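Local coordinates for protein SaTIE-TED (Staphylococcus aureus, PDB 6FX6) that is a thioester domain of an LPXTG-anchored surface protein whose function is not established, and which probably bonds covalently to host surface molecules, at residues I169-G174 against A196-D201; F141-K146 against D230-L235. All blocks are in the same frame, centred on the assembly; numbering follows the deposited sequence.

Contact 1: residues I169-G174 against A196-D201; sequences IRTPSG and ATIHLD
An antiparallel edge pairing in a mixed four-stranded sheet joins R170 to H199, the only hydrogen-bonded pair between 169-174 and 196-201. R170 N gives to H199 O at 2.9 Å, and H199 N returns a nearly straight bond (171°) to R170 O, closing the small ring of such a pair. I169 and L200 make the adjoining non-hydrogen-bonded pair.

On the R170 and H199 face the arginine chain, bent at its second and third torsions, folds back over its partner strand, and its guanidinium lies flat on the imidazole with planes 9° apart and centres 3.9 Å apart. NH2 sits over the ring centre, while T197 CG2 covers the opposite face near the rim. At the guanidinium's edge, R170 NH1 meets D201 OD1 on its syn side at 3.0 Å in a salt bridge, so stack and carboxylate together fix the group's rotation. H199 ND1 is hydrogen-bonded to D230 OD2; D230 would tend to stabilise positive charge on the ring and the stacked guanidinium to oppose it, so the charge of H199 is left open.

The other face is apolar: I169 CG2 rests 4.0 Å from L200 CD2 and 4.1 Å from I198 CG2. Beyond the strand end, P172 CG packs 3.7 Å from A196 CB. Strand 168-170 is the outermost of its sheet in this chain; strand 231-238 flanks 195-201 on its other side, and strands 175-180 and 183-188 cover I198.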
loop_
_atom_site.group_PDB
_atom_site.type_symbol
_atom_site.label_atom_id
_atom_site.label_comp_id
_atom_site.label_asym_id
_atom_site.label_seq_id
_atom_site.Cartn_x
_atom_site.Cartn_y
_atom_site.Cartn_z
ATOM N N ILE A 169 7.870 14.035 4.653
ATOM C CA ILE A 169 8.627 14.338 5.866
ATOM C C ILE A 169 7.713 15.116 6.806
ATOM O O ILE A 169 7.158 16.136 6.406
ATOM C CB ILE A 169 9.898 15.181 5.568
ATOM C CG1 ILE A 169 10.770 14.499 4.499
ATOM C CG2 ILE A 169 10.710 15.400 6.843
ATOM C CD1 ILE A 169 11.983 15.300 4.059
ATOM N N ARG A 170 7.559 14.627 8.037
ATOM C CA ARG A 170 6.836 15.346 9.090
ATOM C C ARG A 170 7.837 15.836 10.130
ATOM O O ARG A 170 8.712 15.083 10.582
ATOM C CB ARG A 170 5.801 14.453 9.769
ATOM C CG ARG A 170 4.670 13.986 8.867
ATOM C CD ARG A 170 4.416 12.493 9.025
ATOM N NE ARG A 170 3.911 12.137 10.340
ATOM C CZ ARG A 170 3.923 10.914 10.885
ATOM N NH1 ARG A 170 4.445 9.859 10.258
ATOM N NH2 ARG A 170 3.412 10.754 12.101
ATOM N N THR A 171 7.697 17.104 10.495
ATOM C CA THR A 171 8.544 17.732 11.485
ATOM C C THR A 171 7.671 18.605 12.368
ATOM O O THR A 171 6.685 19.178 11.881
ATOM C CB THR A 171 9.614 18.625 10.821
ATOM O OG1 THR A 171 8.982 19.618 9.999
ATOM C CG2 THR A 171 10.549 17.795 9.964
ATOM N N PRO A 172 8.025 18.726 13.662
ATOM C CA PRO A 172 7.334 19.714 14.480
ATOM C C PRO A 172 7.767 21.126 14.089
ATOM O O PRO A 172 8.763 21.296 13.381
ATOM C CB PRO A 172 7.798 19.376 15.897
ATOM C CG PRO A 172 9.156 18.797 15.701
ATOM C CD PRO A 172 9.053 18.007 14.433
ATOM N N SER A 173 7.020 22.120 14.550
ATOM C CA SER A 173 7.358 23.521 14.317
ATOM C C SER A 173 8.741 23.839 14.899
ATOM O O SER A 173 9.117 23.309 15.949
ATOM C CB SER A 173 6.297 24.427 14.945
ATOM O OG SER A 173 6.535 25.777 14.612
ATOM N N GLY A 174 9.498 24.676 14.193
ATOM C CA GLY A 174 10.866 25.023 14.579
ATOM C C GLY A 174 11.939 24.028 14.160
ATOM O O GLY A 174 13.090 24.159 14.580
ATOM N N ALA A 196 12.394 16.566 19.620
ATOM C CA ALA A 196 11.712 16.804 18.349
ATOM C C ALA A 196 11.906 15.628 17.397
ATOM O O ALA A 196 13.031 15.340 16.983
ATOM C CB ALA A 196 12.233 18.080 17.718
ATOM N N THR A 197 10.803 14.969 17.040
ATOM C CA THR A 197 10.841 13.762 16.221
ATOM C C THR A 197 10.537 14.073 14.753
ATOM O O THR A 197 9.504 14.663 14.437
ATOM C CB THR A 197 9.869 12.708 16.771
ATOM O OG1 THR A 197 10.288 12.341 18.089
ATOM C CG2 THR A 197 9.840 11.463 15.897
ATOM N N ILE A 198 11.461 13.666 13.880
ATOM C CA ILE A 198 11.320 13.764 12.433
ATOM C C ILE A 198 10.877 12.401 11.888
ATOM O O ILE A 198 11.483 11.383 12.215
ATOM C CB ILE A 198 12.658 14.187 11.784
ATOM C CG1 ILE A 198 13.042 15.594 12.263
ATOM C CG2 ILE A 198 12.558 14.139 10.265
ATOM C CD1 ILE A 198 14.413 16.066 11.828
ATOM N N HIS A 199 9.829 12.393 11.065
ATOM C CA HIS A 199 9.320 11.167 10.437
ATOM C C HIS A 199 9.555 11.205 8.943
ATOM O O HIS A 199 9.137 12.153 8.285
ATOM C CB HIS A 199 7.812 11.010 10.658
ATOM C CG HIS A 199 7.390 11.100 12.087
ATOM N ND1 HIS A 199 7.272 9.993 12.898
ATOM C CD2 HIS A 199 7.024 12.164 12.843
ATOM C CE1 HIS A 199 6.867 10.373 14.099
ATOM N NE2 HIS A 199 6.710 11.685 14.092
ATOM N N LEU A 200 10.190 10.162 8.416
ATOM C CA LEU A 200 10.462 10.022 6.981
ATOM C C LEU A 200 9.560 8.933 6.395
ATOM O O LEU A 200 9.916 7.760 6.413
ATOM C CB LEU A 200 11.936 9.675 6.762
ATOM C CG LEU A 200 12.940 10.546 7.514
ATOM C CD1 LEU A 200 14.354 10.100 7.159
ATOM C CD2 LEU A 200 12.734 12.025 7.218
ATOM N N ASP A 201 8.402 9.342 5.871
ATOM C CA ASP A 201 7.346 8.412 5.457
ATOM C C ASP A 201 7.581 7.812 4.074
ATOM O O ASP A 201 7.923 8.525 3.129
ATOM C CB ASP A 201 5.983 9.115 5.412
ATOM C CG ASP A 201 5.591 9.734 6.732
ATOM O OD1 ASP A 201 5.942 9.187 7.797
ATOM O OD2 ASP A 201 4.914 10.774 6.695
#

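Contact 2: residues F141-K146 against D230-L235; sequences FHKQKK and DSWLTL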
loop_
_atom_site.group_PDB
_atom_site.type_symbol
_atom_site.label_atom_id
_atom_site.label_comp_id
_atom_site.label_asym_id
_atom_site.label_seq_id
_atom_site.Cartn_x
_atom_site.Cartn_y
_atom_site.Cartn_z
ATOM N N PHE A 141 19.626 5.256 11.186
ATOM C CA PHE A 141 19.354 6.065 12.385
ATOM C C PHE A 141 17.923 5.908 12.937
ATOM O O PHE A 141 17.507 6.675 13.801
ATOM C CB PHE A 141 19.718 7.543 12.144
ATOM C CG PHE A 141 19.111 8.145 10.895
ATOM C CD1 PHE A 141 17.748 8.419 10.815
ATOM C CD2 PHE A 141 19.917 8.459 9.799
ATOM C CE1 PHE A 141 17.201 8.976 9.666
ATOM C CE2 PHE A 141 19.374 9.020 8.652
ATOM C CZ PHE A 141 18.013 9.279 8.587
ATOM N N HIS A 142 17.191 4.903 12.459
ATOM C CA HIS A 142 15.810 4.637 12.883
ATOM C C HIS A 142 15.719 4.399 14.389
ATOM O O HIS A 142 16.482 3.618 14.941
ATOM C CB HIS A 142 15.264 3.421 12.128
ATOM C CG HIS A 142 13.825 3.122 12.401
ATOM N ND1 HIS A 142 12.844 4.082 12.331
ATOM C CD2 HIS A 142 13.198 1.963 12.707
ATOM C CE1 HIS A 142 11.670 3.532 12.591
ATOM N NE2 HIS A 142 11.859 2.247 12.826
ATOM N N LYS A 143 14.790 5.104 15.029
ATOM C CA LYS A 143 14.568 5.079 16.485
ATOM C C LYS A 143 15.663 5.720 17.357
ATOM O O LYS A 143 15.545 5.686 18.578
ATOM C CB LYS A 143 14.302 3.659 17.018
ATOM C CG LYS A 143 13.243 2.851 16.294
ATOM C CD LYS A 143 12.980 1.566 17.065
ATOM C CE LYS A 143 12.309 0.501 16.221
ATOM N NZ LYS A 143 12.352 -0.826 16.903
ATOM N N GLN A 144 16.704 6.302 16.762
ATOM C CA GLN A 144 17.809 6.855 17.546
ATOM C C GLN A 144 17.490 8.269 18.035
ATOM O O GLN A 144 16.632 8.966 17.472
ATOM C CB GLN A 144 19.120 6.832 16.751
ATOM C CG GLN A 144 19.618 5.416 16.478
ATOM C CD GLN A 144 21.031 5.356 15.919
ATOM O OE1 GLN A 144 21.462 6.233 15.164
ATOM N NE2 GLN A 144 21.759 4.304 16.281
ATOM N N LYS A 145 18.179 8.654 19.107
ATOM C CA LYS A 145 18.137 9.995 19.662
ATOM C C LYS A 145 19.496 10.629 19.427
ATOM O O LYS A 145 20.516 10.042 19.782
ATOM C CB LYS A 145 17.849 9.951 21.161
ATOM C CG LYS A 145 16.459 9.447 21.517
ATOM C CD LYS A 145 16.269 9.387 23.026
ATOM C CE LYS A 145 14.940 8.755 23.417
ATOM N NZ LYS A 145 13.783 9.663 23.172
ATOM N N LYS A 146 19.506 11.818 18.827
ATOM C CA LYS A 146 20.742 12.523 18.485
ATOM C C LYS A 146 20.691 13.930 19.061
ATOM O O LYS A 146 19.675 14.602 18.899
ATOM C CB LYS A 146 20.881 12.645 16.971
ATOM C CG LYS A 146 20.834 11.338 16.195
ATOM C CD LYS A 146 22.130 10.557 16.293
ATOM C CE LYS A 146 22.230 9.554 15.155
ATOM N NZ LYS A 146 23.281 8.537 15.418
ATOM N N ASP A 230 7.359 4.809 8.407
ATOM C CA ASP A 230 8.384 5.842 8.525
ATOM C C ASP A 230 9.628 5.362 9.246
ATOM O O ASP A 230 9.544 4.625 10.222
ATOM C CB ASP A 230 7.846 7.106 9.210
ATOM C CG ASP A 230 7.379 6.871 10.628
ATOM O OD1 ASP A 230 6.584 5.935 10.837
ATOM O OD2 ASP A 230 7.769 7.641 11.532
ATOM N N SER A 231 10.783 5.776 8.738
ATOM C CA SER A 231 11.990 5.835 9.548
ATOM C C SER A 231 11.861 7.119 10.345
ATOM O O SER A 231 11.432 8.129 9.794
ATOM C CB SER A 231 13.244 5.865 8.679
ATOM O OG SER A 231 13.351 4.670 7.935
ATOM N N TRP A 232 12.195 7.080 11.635
ATOM C CA TRP A 232 12.152 8.274 12.467
ATOM C C TRP A 232 13.378 8.446 13.347
ATOM O O TRP A 232 14.059 7.484 13.724
ATOM C CB TRP A 232 10.862 8.339 13.305
ATOM C CG TRP A 232 10.648 7.223 14.288
ATOM C CD1 TRP A 232 9.890 6.104 14.095
ATOM C CD2 TRP A 232 11.155 7.134 15.628
ATOM N NE1 TRP A 232 9.906 5.317 15.216
ATOM C CE2 TRP A 232 10.675 5.921 16.174
ATOM C CE3 TRP A 232 11.975 7.952 16.415
ATOM C CZ2 TRP A 232 10.987 5.505 17.480
ATOM C CZ3 TRP A 232 12.289 7.537 17.721
ATOM C CH2 TRP A 232 11.788 6.325 18.237
ATOM N N LEU A 233 13.617 9.708 13.679
ATOM C CA LEU A 233 14.787 10.145 14.416
ATOM C C LEU A 233 14.350 11.253 15.355
ATOM O O LEU A 233 13.681 12.206 14.922
ATOM C CB LEU A 233 15.819 10.660 13.416
ATOM C CG LEU A 233 17.114 11.326 13.885
ATOM C CD1 LEU A 233 18.232 11.055 12.889
ATOM C CD2 LEU A 233 16.944 12.822 14.069
ATOM N N THR A 234 14.725 11.139 16.630
ATOM C CA THR A 234 14.383 12.147 17.628
ATOM C C THR A 234 15.598 13.015 17.914
ATOM O O THR A 234 16.647 12.508 18.301
ATOM C CB THR A 234 13.856 11.497 18.922
ATOM O OG1 THR A 234 12.660 10.771 18.622
ATOM C CG2 THR A 234 13.533 12.554 19.990
ATOM N N LEU A 235 15.452 14.323 17.713
ATOM C CA LEU A 235 16.504 15.280 18.044
ATOM C C LEU A 235 16.353 15.747 19.482
ATOM O O LEU A 235 15.254 16.096 19.897
ATOM C CB LEU A 235 16.421 16.497 17.139
ATOM C CG LEU A 235 16.466 16.267 15.627
ATOM C CD1 LEU A 235 16.107 17.553 14.895
ATOM C CD2 LEU A 235 17.829 15.762 15.188
HETATM O O HOH W 1 11.572 9.336 20.567
#
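One face of the W232 indole carries K143 CA, 3.5 Å from the centroid of the six-membered ring and 13° off its normal, a CH-pi contact. Over the five-membered ring comes the edge of H142, an edge-to-face pair with planes at 71° in which H142 CE1 lies 3.5 Å from W232 CD1. K143 CG in turn covers one face of the imidazole, while W232 N stands at its edge, in plane, and gives a hydrogen bond to H142 ND1 at 3.1 Å. With chi1 at -175°, CG trans to the backbone N, the H142 ring swings back to this amide, where a side chain takes the place of a backbone acceptor.

F141 to Q144 form a type II turn, with positive phi at K143, whose N bonds to W232 O at 2.8 Å. Next, T234 N reaches Q144 O, and K146 N reaches T234 O at 3.0 Å. On the side of the strand away from the indole, F141 CD1 touches L233 CD1 at 3.4 Å, and L184 and L200 also touch the F141 side chain. T234 OG1 binds a water as well as T197 OG1, and K146 NZ bonds to Q144 OE1 from above the amide plane.

T234 gives its N-H to Q144 O and takes that of K146, the two residues flanking K145, as in the ladder of a parallel strand pair, here led in by a beta turn at the edge of a mixed sheet.

How the contacts relate
Contacts 1 and 2 lie about 10 Å apart, centre to centre, in one mixed sheet ordered 145-149, 231-238, 195-201, 168-170. Contact 2 joins the first two strands and contact 1 the last two; strands 231-238 and 195-201 tie them together through probable backbone hydrogen bonds, A196 O to L235 N (2.7 Å) and L200 N to S231 O. Along the chain contact 1 is nested inside the loop closed by contact 2, so the sheet's two outer strands come first and its two inner ones later. Residues 230-235 are thus inserted between strands already passed, completing a sheet remote from the chain's centre.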